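Local atomic coordinates of putative iron binding protein (Bordetella pertussis Tohama I, PDB entry 2OWS), a protein that binds ferric iron, here held together with two oxalate ions, and probably serves as the solute-binding component of bacterial iron uptake. Residues N197-G202 and Q272-Y277; G132-R137 and C191-A196; R105-Y110 and P142-L147. All blocks are in the same frame, centred on the assembly; numbering follows the deposited sequence.

Contact 1 (N197-G202 and Q272-Y277). With FE (Fe (III) ion), chain B; OXL (oxalate ion), chain C.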
loop_
_atom_site.group_PDB
_atom_site.type_symbol
_atom_site.label_atom_id
_atom_site.label_comp_id
_atom_site.label_asym_id
_atom_site.label_seq_id
_atom_site.Cartn_x
_atom_site.Cartn_y
_atom_site.Cartn_z
ATOM N N ASN A 197 6.168 -6.420 1.321
ATOM C CA ASN A 197 5.978 -5.273 0.454
ATOM C C ASN A 197 7.246 -4.778 -0.224
ATOM O O ASN A 197 8.304 -4.695 0.402
ATOM C CB ASN A 197 5.310 -4.125 1.199
ATOM C CG ASN A 197 3.847 -4.396 1.502
ATOM O OD1 ASN A 197 3.217 -5.230 0.859
ATOM N ND2 ASN A 197 3.300 -3.666 2.468
ATOM N N ALA A 198 7.132 -4.432 -1.506
ATOM C CA ALA A 198 8.280 -3.979 -2.272
ATOM C C ALA A 198 8.997 -2.755 -1.663
ATOM O O ALA A 198 10.234 -2.654 -1.746
ATOM C CB ALA A 198 7.837 -3.675 -3.716
ATOM N N TYR A 199 8.238 -1.816 -1.094
ATOM C CA TYR A 199 8.863 -0.566 -0.641
ATOM C C TYR A 199 9.906 -0.817 0.449
ATOM O O TYR A 199 10.890 -0.056 0.530
ATOM C CB TYR A 199 7.824 0.532 -0.275
ATOM C CG TYR A 199 6.889 0.137 0.838
ATOM C CD1 TYR A 199 7.293 0.193 2.171
ATOM C CD2 TYR A 199 5.597 -0.343 0.562
ATOM C CE1 TYR A 199 6.442 -0.224 3.201
ATOM C CE2 TYR A 199 4.750 -0.750 1.581
ATOM C CZ TYR A 199 5.174 -0.683 2.893
ATOM O OH TYR A 199 4.350 -1.128 3.894
ATOM N N TYR A 200 9.741 -1.887 1.252
ATOM C CA TYR A 200 10.780 -2.200 2.261
ATOM C C TYR A 200 12.118 -2.524 1.614
ATOM O O TYR A 200 13.163 -2.295 2.207
ATOM C CB TYR A 200 10.390 -3.340 3.226
ATOM C CG TYR A 200 9.194 -2.978 4.032
ATOM C CD1 TYR A 200 7.984 -3.637 3.839
ATOM C CD2 TYR A 200 9.251 -1.945 4.972
ATOM C CE1 TYR A 200 6.865 -3.281 4.544
ATOM C CE2 TYR A 200 8.145 -1.591 5.694
ATOM C CZ TYR A 200 6.940 -2.247 5.455
ATOM O OH TYR A 200 5.804 -1.860 6.110
ATOM N N VAL A 201 12.075 -3.073 0.401
ATOM C CA VAL A 201 13.300 -3.388 -0.336
ATOM C C VAL A 201 13.934 -2.086 -0.824
ATOM O O VAL A 201 15.158 -1.966 -0.872
ATOM C CB VAL A 201 13.013 -4.375 -1.506
ATOM C CG1 VAL A 201 14.307 -4.797 -2.170
ATOM C CG2 VAL A 201 12.265 -5.573 -0.973
ATOM N N GLY A 202 13.102 -1.097 -1.160
ATOM C CA GLY A 202 13.561 0.267 -1.426
ATOM C C GLY A 202 14.363 0.769 -0.246
ATOM O O GLY A 202 15.481 1.271 -0.417
ATOM N N GLN A 272 8.850 8.707 -3.621
ATOM C CA GLN A 272 10.245 8.515 -3.191
ATOM C C GLN A 272 10.338 8.451 -1.663
ATOM O O GLN A 272 11.172 7.721 -1.116
ATOM C CB GLN A 272 11.157 9.613 -3.755
ATOM C CG GLN A 272 12.641 9.517 -3.352
ATOM C CD GLN A 272 13.434 8.539 -4.213
ATOM O OE1 GLN A 272 14.385 7.904 -3.741
ATOM N NE2 GLN A 272 13.058 8.423 -5.483
ATOM N N ALA A 273 9.461 9.185 -0.982
ATOM C CA ALA A 273 9.532 9.331 0.472
ATOM C C ALA A 273 9.497 8.004 1.245
ATOM O O ALA A 273 10.249 7.840 2.206
ATOM C CB ALA A 273 8.451 10.257 0.976
ATOM N N ASN A 274 8.620 7.078 0.849
ATOM C CA ASN A 274 8.571 5.758 1.485
ATOM C C ASN A 274 8.888 4.675 0.467
ATOM O O ASN A 274 8.545 3.518 0.688
ATOM C CB ASN A 274 7.190 5.466 2.090
ATOM C CG ASN A 274 7.180 4.255 3.004
ATOM O OD1 ASN A 274 8.113 4.041 3.772
ATOM N ND2 ASN A 274 6.112 3.470 2.938
ATOM N N TYR A 275 9.547 5.051 -0.625
ATOM C CA TYR A 275 9.947 4.111 -1.688
ATOM C C TYR A 275 8.786 3.345 -2.313
ATOM O O TYR A 275 8.923 2.179 -2.732
ATOM C CB TYR A 275 11.035 3.156 -1.213
ATOM C CG TYR A 275 12.309 3.877 -0.891
ATOM C CD1 TYR A 275 12.803 3.932 0.407
ATOM C CD2 TYR A 275 13.021 4.514 -1.902
ATOM C CE1 TYR A 275 14.004 4.624 0.685
ATOM C CE2 TYR A 275 14.189 5.185 -1.638
ATOM C CZ TYR A 275 14.675 5.225 -0.350
ATOM O OH TYR A 275 15.854 5.904 -0.085
ATOM N N GLU A 276 7.640 4.014 -2.354
ATOM C CA GLU A 276 6.434 3.467 -2.951
ATOM C C GLU A 276 6.408 3.773 -4.438
ATOM O O GLU A 276 7.356 4.366 -4.998
ATOM C CB GLU A 276 5.209 4.027 -2.233
ATOM C CG GLU A 276 5.113 3.504 -0.788
ATOM C CD GLU A 276 4.102 4.217 0.084
ATOM O OE1 GLU A 276 3.570 5.291 -0.312
ATOM O OE2 GLU A 276 3.868 3.729 1.204
ATOM N N TYR A 277 5.352 3.300 -5.094
ATOM C CA TYR A 277 5.247 3.473 -6.533
ATOM C C TYR A 277 4.202 4.557 -6.795
ATOM O O TYR A 277 3.125 4.533 -6.220
ATOM C CB TYR A 277 4.858 2.139 -7.180
ATOM C CG TYR A 277 5.206 2.021 -8.652
ATOM C CD1 TYR A 277 6.367 1.349 -9.068
ATOM C CD2 TYR A 277 4.378 2.579 -9.627
ATOM C CE1 TYR A 277 6.690 1.241 -10.402
ATOM C CE2 TYR A 277 4.694 2.486 -10.974
ATOM C CZ TYR A 277 5.849 1.806 -11.355
ATOM O OH TYR A 277 6.168 1.699 -12.696
HETATM FE FE FE B . 4.782 -1.608 7.645
HETATM C C1 OXL C . 6.460 -3.703 8.735
HETATM C C2 OXL C . 7.202 -2.479 9.042
HETATM O O1 OXL C . 5.272 -3.604 8.348
HETATM O O2 OXL C . 6.666 -1.389 8.744
HETATM O O3 OXL C . 7.028 -4.820 8.824
HETATM O O4 OXL C . 8.339 -2.556 9.561
#
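Tyr199 packs against Asn274 and Tyr275 at the Schellman motif that ends helix 264-273, in which Tyr275, with its positive phi, is the C-prime residue. The carbonyl oxygens of Asn274 and Tyr275 both press on Tyr199 CB, each at 3.2 Å. With CG set between its own backbone N and carbonyl carbon (chi1 60°), the Tyr199 ring runs past Asn274 and alongside Glu276 toward the iron. The Asn274 amide slants over one ring face near the rim, the two planes 44° apart and ND2 3.6 Å from Tyr199 CD1. That ND2 donates a nearly straight bond to Glu276 OE2 (2.8 Å), met from above the carboxylate plane; Arg14 and Arg105 form salt bridges to the same oxygen, while Ser103 is bonded to OE1. At the far end of the ring, Tyr199 OH accepts from Asn197 ND2 and donates to Tyr200 OH (2.7 Å), which coordinates the ferric iron at 1.9 Å. Tyr199 OH itself stands 3.8 Å from the iron, so in this oxalate complex it acts from the second shell. Farther along helix 198-205, the Tyr275 ring lies face-on to Gly202, whose O sits 3.8 Å above the ring centre.

Contact 2 (G132-R137 and C191-A196); sequences GKVCIR and CDIGLA. With OXL (oxalate ion), chain C.
Different first torsions bring Cys135 and Cys191 together: SG of Cys135 is anti to its carbonyl carbon (chi1 -72°), whereas SG of Cys191 sits between its N and carbonyl carbon (chi1 48°). Cys135 SG and Cys191 SG join at 2.1 Å with a disulfide torsion of -103°, and helix 180-187 packs on the bridge through Val182, Asp185 and Ile186. Next to it, Lys133 O is gripped by two amides, Ile193 N at 3.2 Å almost straight in front of the carbonyl and Asp192 N at 2.9 Å tilted out of its plane. Cys135 N returns a bond to Ile193 O (3.0 Å). This is a short parallel strand pair at the border of the mixed sheet of a periplasmic binding protein fold, with the disulfide beside it. Lacking a side chain, Gly194 can bring its CA to 2.9 Å from Cys135 O, and beyond it the pairing weakens to a long, bent bond from Leu195 N. The strands then diverge, and a water spans Arg137 N and Leu195 O. On one face the Val134 and Ile193 side chains cross at a slant, Val134 CG2 4.1 Å from Ile193 CG1. Ile136 and Leu195 instead run side by side, CD1 meeting CD1 at 4.0 Å. From the segment's end Arg137 reaches the iron site, where its NH1 donates in the guanidinium plane to O1 of one oxalate (2.7 Å).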
loop_
_atom_site.group_PDB
_atom_site.type_symbol
_atom_site.label_atom_id
_atom_site.label_comp_id
_atom_site.label_asym_id
_atom_site.label_seq_id
_atom_site.Cartn_x
_atom_site.Cartn_y
_atom_site.Cartn_z
ATOM N N GLY A 132 8.874 -25.761 3.809
ATOM C CA GLY A 132 9.983 -25.383 4.687
ATOM C C GLY A 132 10.810 -24.228 4.149
ATOM O O GLY A 132 11.886 -23.931 4.688
ATOM N N LYS A 133 10.333 -23.583 3.079
ATOM C CA LYS A 133 11.143 -22.601 2.328
ATOM C C LYS A 133 10.511 -21.212 2.240
ATOM O O LYS A 133 11.066 -20.331 1.572
ATOM C CB LYS A 133 11.439 -23.102 0.904
ATOM C CG LYS A 133 12.308 -24.378 0.886
ATOM C CD LYS A 133 12.604 -24.864 -0.530
ATOM C CE LYS A 133 13.736 -25.907 -0.527
ATOM N NZ LYS A 133 14.230 -26.231 -1.905
ATOM N N VAL A 134 9.358 -21.038 2.889
ATOM C CA VAL A 134 8.588 -19.779 2.798
ATOM C C VAL A 134 8.584 -19.034 4.143
ATOM O O VAL A 134 8.298 -19.608 5.202
ATOM C CB VAL A 134 7.136 -20.065 2.349
ATOM C CG1 VAL A 134 6.338 -18.750 2.270
ATOM C CG2 VAL A 134 7.112 -20.786 1.008
ATOM N N CYS A 135 8.869 -17.729 4.068
ATOM C CA CYS A 135 8.662 -16.835 5.214
ATOM C C CYS A 135 7.531 -15.853 4.925
ATOM O O CYS A 135 7.413 -15.344 3.804
ATOM C CB CYS A 135 9.930 -16.037 5.522
ATOM S SG CYS A 135 11.291 -16.970 6.267
ATOM N N ILE A 136 6.733 -15.576 5.961
ATOM C CA ILE A 136 5.672 -14.576 5.897
ATOM C C ILE A 136 5.307 -14.122 7.301
ATOM O O ILE A 136 5.470 -14.868 8.265
ATOM C CB ILE A 136 4.436 -15.129 5.136
ATOM C CG1 ILE A 136 3.520 -13.994 4.699
ATOM C CG2 ILE A 136 3.671 -16.157 5.954
ATOM C CD1 ILE A 136 2.403 -14.464 3.750
ATOM N N ARG A 137 4.868 -12.869 7.428
ATOM C CA ARG A 137 4.348 -12.394 8.706
ATOM C C ARG A 137 2.935 -12.940 8.941
ATOM O O ARG A 137 2.374 -13.650 8.103
ATOM C CB ARG A 137 4.340 -10.863 8.747
ATOM C CG ARG A 137 3.166 -10.231 8.000
ATOM C CD ARG A 137 3.282 -8.733 7.913
ATOM N NE ARG A 137 3.469 -8.125 9.225
ATOM C CZ ARG A 137 3.890 -6.872 9.398
ATOM N NH1 ARG A 137 4.156 -6.103 8.344
ATOM N NH2 ARG A 137 4.046 -6.395 10.625
ATOM N N CYS A 191 14.666 -19.464 4.965
ATOM C CA CYS A 191 13.719 -19.629 3.866
ATOM C C CYS A 191 14.356 -19.107 2.601
ATOM O O CYS A 191 15.365 -18.419 2.666
ATOM C CB CYS A 191 12.420 -18.873 4.156
ATOM S SG CYS A 191 12.652 -17.149 4.716
ATOM N N ASP A 192 13.788 -19.462 1.457
ATOM C CA ASP A 192 14.291 -19.030 0.160
ATOM C C ASP A 192 13.465 -17.892 -0.448
ATOM O O ASP A 192 13.981 -17.090 -1.226
ATOM C CB ASP A 192 14.325 -20.215 -0.813
ATOM C CG ASP A 192 15.450 -21.180 -0.505
ATOM O OD1 ASP A 192 16.366 -20.817 0.264
ATOM O OD2 ASP A 192 15.392 -22.302 -1.029
ATOM N N ILE A 193 12.174 -17.864 -0.117
ATOM C CA ILE A 193 11.259 -16.867 -0.665
ATOM C C ILE A 193 10.269 -16.442 0.421
ATOM O O ILE A 193 10.089 -17.127 1.426
ATOM C CB ILE A 193 10.465 -17.424 -1.883
ATOM C CG1 ILE A 193 9.520 -18.571 -1.469
ATOM C CG2 ILE A 193 11.422 -17.871 -2.999
ATOM C CD1 ILE A 193 8.721 -19.182 -2.647
ATOM N N GLY A 194 9.614 -15.303 0.214
ATOM C CA GLY A 194 8.545 -14.899 1.132
ATOM C C GLY A 194 7.766 -13.751 0.559
ATOM O O GLY A 194 8.255 -13.057 -0.325
ATOM N N LEU A 195 6.549 -13.543 1.061
ATOM C CA LEU A 195 5.750 -12.392 0.623
ATOM C C LEU A 195 5.969 -11.219 1.565
ATOM O O LEU A 195 5.937 -11.377 2.776
ATOM C CB LEU A 195 4.257 -12.733 0.618
ATOM C CG LEU A 195 3.781 -13.649 -0.508
ATOM C CD1 LEU A 195 2.332 -14.021 -0.243
ATOM C CD2 LEU A 195 3.943 -12.970 -1.862
ATOM N N ALA A 196 6.184 -10.051 0.980
ATOM C CA ALA A 196 6.426 -8.819 1.725
ATOM C C ALA A 196 6.304 -7.625 0.777
ATOM O O ALA A 196 6.308 -7.783 -0.436
ATOM C CB ALA A 196 7.802 -8.872 2.391
HETATM C C1 OXL C . 6.460 -3.703 8.735
HETATM C C2 OXL C . 7.202 -2.479 9.042
HETATM O O1 OXL C . 5.272 -3.604 8.348
HETATM O O2 OXL C . 6.666 -1.389 8.744
HETATM O O3 OXL C . 7.028 -4.820 8.824
HETATM O O4 OXL C . 8.339 -2.556 9.561
HETATM O O HOH W 1 5.310 -10.890 5.403
#

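Contact 3 (R105-Y110 and P142-L147). With FE (Fe (III) ion), chain B; OXL (oxalate ion), chain D; OXL (oxalate ion), chain C.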
loop_
_atom_site.group_PDB
_atom_site.type_symbol
_atom_site.label_atom_id
_atom_site.label_comp_id
_atom_site.label_asym_id
_atom_site.label_seq_id
_atom_site.Cartn_x
_atom_site.Cartn_y
_atom_site.Cartn_z
ATOM N N ARG A 105 1.357 0.308 -3.140
ATOM C CA ARG A 105 2.131 -0.528 -2.238
ATOM C C ARG A 105 1.933 -1.983 -2.671
ATOM O O ARG A 105 1.027 -2.668 -2.193
ATOM C CB ARG A 105 1.656 -0.297 -0.817
ATOM C CG ARG A 105 1.989 1.120 -0.333
ATOM C CD ARG A 105 1.091 1.590 0.803
ATOM N NE ARG A 105 1.106 0.723 1.980
ATOM C CZ ARG A 105 1.915 0.863 3.026
ATOM N NH1 ARG A 105 2.841 1.823 3.059
ATOM N NH2 ARG A 105 1.790 0.024 4.052
ATOM N N ASP A 106 2.798 -2.413 -3.589
ATOM C CA ASP A 106 2.728 -3.757 -4.138
ATOM C C ASP A 106 3.298 -4.801 -3.195
ATOM O O ASP A 106 4.342 -4.588 -2.554
ATOM C CB ASP A 106 3.364 -3.858 -5.542
ATOM C CG ASP A 106 4.760 -3.261 -5.638
ATOM O OD1 ASP A 106 5.013 -2.150 -5.096
ATOM O OD2 ASP A 106 5.590 -3.904 -6.312
ATOM N N ARG A 107 2.582 -5.912 -3.077
ATOM C CA ARG A 107 3.008 -7.024 -2.226
ATOM C C ARG A 107 3.649 -8.092 -3.112
ATOM O O ARG A 107 2.974 -8.666 -3.986
ATOM C CB ARG A 107 1.839 -7.608 -1.442
ATOM C CG ARG A 107 2.298 -8.456 -0.233
ATOM C CD ARG A 107 1.307 -8.418 0.931
ATOM N NE ARG A 107 1.784 -9.099 2.144
ATOM C CZ ARG A 107 2.720 -8.610 2.959
ATOM N NH1 ARG A 107 3.326 -7.457 2.677
ATOM N NH2 ARG A 107 3.058 -9.274 4.061
ATOM N N VAL A 108 4.952 -8.312 -2.915
ATOM C CA VAL A 108 5.789 -9.027 -3.869
ATOM C C VAL A 108 6.463 -10.209 -3.197
ATOM O O VAL A 108 6.235 -10.495 -2.016
ATOM C CB VAL A 108 6.835 -8.074 -4.526
ATOM C CG1 VAL A 108 6.116 -6.892 -5.223
ATOM C CG2 VAL A 108 7.781 -7.540 -3.482
ATOM N N LEU A 109 7.274 -10.917 -3.983
ATOM C CA LEU A 109 8.041 -12.031 -3.462
ATOM C C LEU A 109 9.495 -11.617 -3.289
ATOM O O LEU A 109 10.149 -11.188 -4.235
ATOM C CB LEU A 109 7.947 -13.214 -4.429
ATOM C CG LEU A 109 8.340 -14.600 -3.876
ATOM C CD1 LEU A 109 7.269 -15.196 -2.930
ATOM C CD2 LEU A 109 8.606 -15.571 -5.026
ATOM N N TYR A 110 9.988 -11.688 -2.056
ATOM C CA TYR A 110 11.424 -11.570 -1.809
ATOM C C TYR A 110 12.013 -12.924 -2.130
ATOM O O TYR A 110 11.446 -13.944 -1.741
ATOM C CB TYR A 110 11.704 -11.269 -0.346
ATOM C CG TYR A 110 11.240 -9.915 0.191
ATOM C CD1 TYR A 110 10.483 -9.025 -0.580
ATOM C CD2 TYR A 110 11.557 -9.554 1.501
ATOM C CE1 TYR A 110 10.067 -7.813 -0.075
ATOM C CE2 TYR A 110 11.151 -8.330 2.024
ATOM C CZ TYR A 110 10.402 -7.477 1.243
ATOM O OH TYR A 110 9.980 -6.288 1.809
ATOM N N PRO A 142 -2.879 -6.632 8.201
ATOM C CA PRO A 142 -3.546 -6.004 7.066
ATOM C C PRO A 142 -2.889 -6.199 5.702
ATOM O O PRO A 142 -3.598 -6.305 4.693
ATOM C CB PRO A 142 -3.571 -4.526 7.460
ATOM C CG PRO A 142 -3.744 -4.586 8.924
ATOM C CD PRO A 142 -2.841 -5.716 9.363
ATOM N N TYR A 143 -1.559 -6.243 5.631
ATOM C CA TYR A 143 -0.951 -6.426 4.304
ATOM C C TYR A 143 -1.359 -7.765 3.714
ATOM O O TYR A 143 -1.517 -7.896 2.502
ATOM C CB TYR A 143 0.576 -6.393 4.361
ATOM C CG TYR A 143 1.208 -5.150 4.953
ATOM C CD1 TYR A 143 2.523 -5.193 5.398
ATOM C CD2 TYR A 143 0.521 -3.938 5.036
ATOM C CE1 TYR A 143 3.135 -4.073 5.959
ATOM C CE2 TYR A 143 1.123 -2.813 5.615
ATOM C CZ TYR A 143 2.427 -2.893 6.055
ATOM O OH TYR A 143 3.017 -1.791 6.615
ATOM N N ASN A 144 -1.480 -8.765 4.577
ATOM C CA ASN A 144 -1.838 -10.092 4.107
ATOM C C ASN A 144 -3.328 -10.269 3.905
ATOM O O ASN A 144 -3.728 -10.927 2.950
ATOM C CB ASN A 144 -1.290 -11.155 5.060
ATOM C CG ASN A 144 0.208 -11.382 4.892
ATOM O OD1 ASN A 144 0.776 -11.212 3.812
ATOM N ND2 ASN A 144 0.851 -11.814 5.981
ATOM N N THR A 145 -4.158 -9.725 4.798
ATOM C CA THR A 145 -5.600 -9.886 4.601
ATOM C C THR A 145 -6.061 -9.180 3.342
ATOM O O THR A 145 -6.974 -9.657 2.673
ATOM C CB THR A 145 -6.454 -9.447 5.795
ATOM O OG1 THR A 145 -6.274 -8.048 6.033
ATOM C CG2 THR A 145 -6.092 -10.232 7.038
ATOM N N ALA A 146 -5.411 -8.070 2.982
ATOM C CA ALA A 146 -5.740 -7.415 1.707
ATOM C C ALA A 146 -5.444 -8.325 0.513
ATOM O O ALA A 146 -6.222 -8.387 -0.454
ATOM C CB ALA A 146 -5.008 -6.091 1.565
ATOM N N LEU A 147 -4.313 -9.031 0.573
ATOM C CA LEU A 147 -3.957 -9.917 -0.535
ATOM C C LEU A 147 -4.928 -11.092 -0.624
ATOM O O LEU A 147 -5.361 -11.483 -1.714
ATOM C CB LEU A 147 -2.510 -10.417 -0.373
ATOM C CG LEU A 147 -2.011 -11.487 -1.355
ATOM C CD1 LEU A 147 -1.999 -11.008 -2.794
ATOM C CD2 LEU A 147 -0.619 -11.989 -0.919
HETATM FE FE FE B . 4.782 -1.608 7.645
HETATM C C1 OXL D . 3.769 -0.006 9.839
HETATM C C2 OXL D . 4.123 0.941 8.782
HETATM O O1 OXL D . 3.775 -1.228 9.562
HETATM O O2 OXL D . 4.535 0.472 7.698
HETATM O O3 OXL D . 3.471 0.414 10.982
HETATM O O4 OXL D . 4.001 2.180 8.964
HETATM C C1 OXL C . 6.460 -3.703 8.735
HETATM C C2 OXL C . 7.202 -2.479 9.042
HETATM O O1 OXL C . 5.272 -3.604 8.348
HETATM O O2 OXL C . 6.666 -1.389 8.744
HETATM O O3 OXL C . 7.028 -4.820 8.824
HETATM O O4 OXL C . 8.339 -2.556 9.561
#
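Arg107 reaches across to the first turn of helix 142-155, one guanidinium face set against Tyr143 CB and an edge turned to Asn144. Tyr143 CB stands over the centre of that face, 3.4 Å from Arg107 CZ, and the tyrosine ring is tilted by 56° to the guanidinium. On the edge, NE and NH2 approach side-on and both donate to a single atom, Asn144 OD1, at 2.9 Å from NE and 3.0 Å from NH2. The oxygen lies close to the guanidinium plane, but both nitrogens come from the same face of the amide, above its carbonyl plane; because the two N-H groups share one acceptor, both bonds are bent. Arg107 starts with CG opposite its backbone N (chi1 -162°) and bends at chi2, which carries the chain over the helix backbone and puts CD 3.3 Å from Tyr143 O. Outside bonds fix both partners further: Arg107 NH1 forms a salt bridge with Asp179, and Asn144 ND2 donates to Ser138 O.

Arg105 meets the outer part of the same ring obliquely. Its guanidinium presents an edge, NH2 lying 3.3 Å from Tyr143 CE2, with the planes 64° apart, while NH1 is held by a salt bridge to Glu276. Both arginines approach from the same side of the ring; the phenol points into the iron site, where Tyr143 OH binds the ferric iron at 2.0 Å and the metal lies in the ring plane. Four oxygens of two chelating oxalates and Tyr200 complete six ligands.

Segment 142-147 of helix 142-155 runs nearly perpendicular to segment 105-110 of strand 100-112, their axes 10.0 Å apart at closest approach; Leu147 extends the interface to Leu195 of strand 193-197, while Tyr143 also touches Tyr199 of helix 198-205.

Along the chain, contacts 3 and 2 interlock, their segments alternating as 105-110, 132-137, 142-147 and 191-196, and contact 1 follows in series, 197-202 continuing directly from 191-196. Contacts 2 and 3 have centres 12 Å apart and share the mixed sheet, in which strand 193-197 runs antiparallel to strand 100-112. Contacts 1 and 3 lie 13 Å apart and meet at the iron, which takes Tyr200 from one and Tyr143 from the other; contacts 1 and 2 are 19 Å apart. All three touch the same oxalate. Strand 193-197 thus leads from the disulfide-linked edge straight into the helix carrying Tyr199 and Tyr200, and the iron's tyrosine ligands come from two different helices, 142-155 and 198-205.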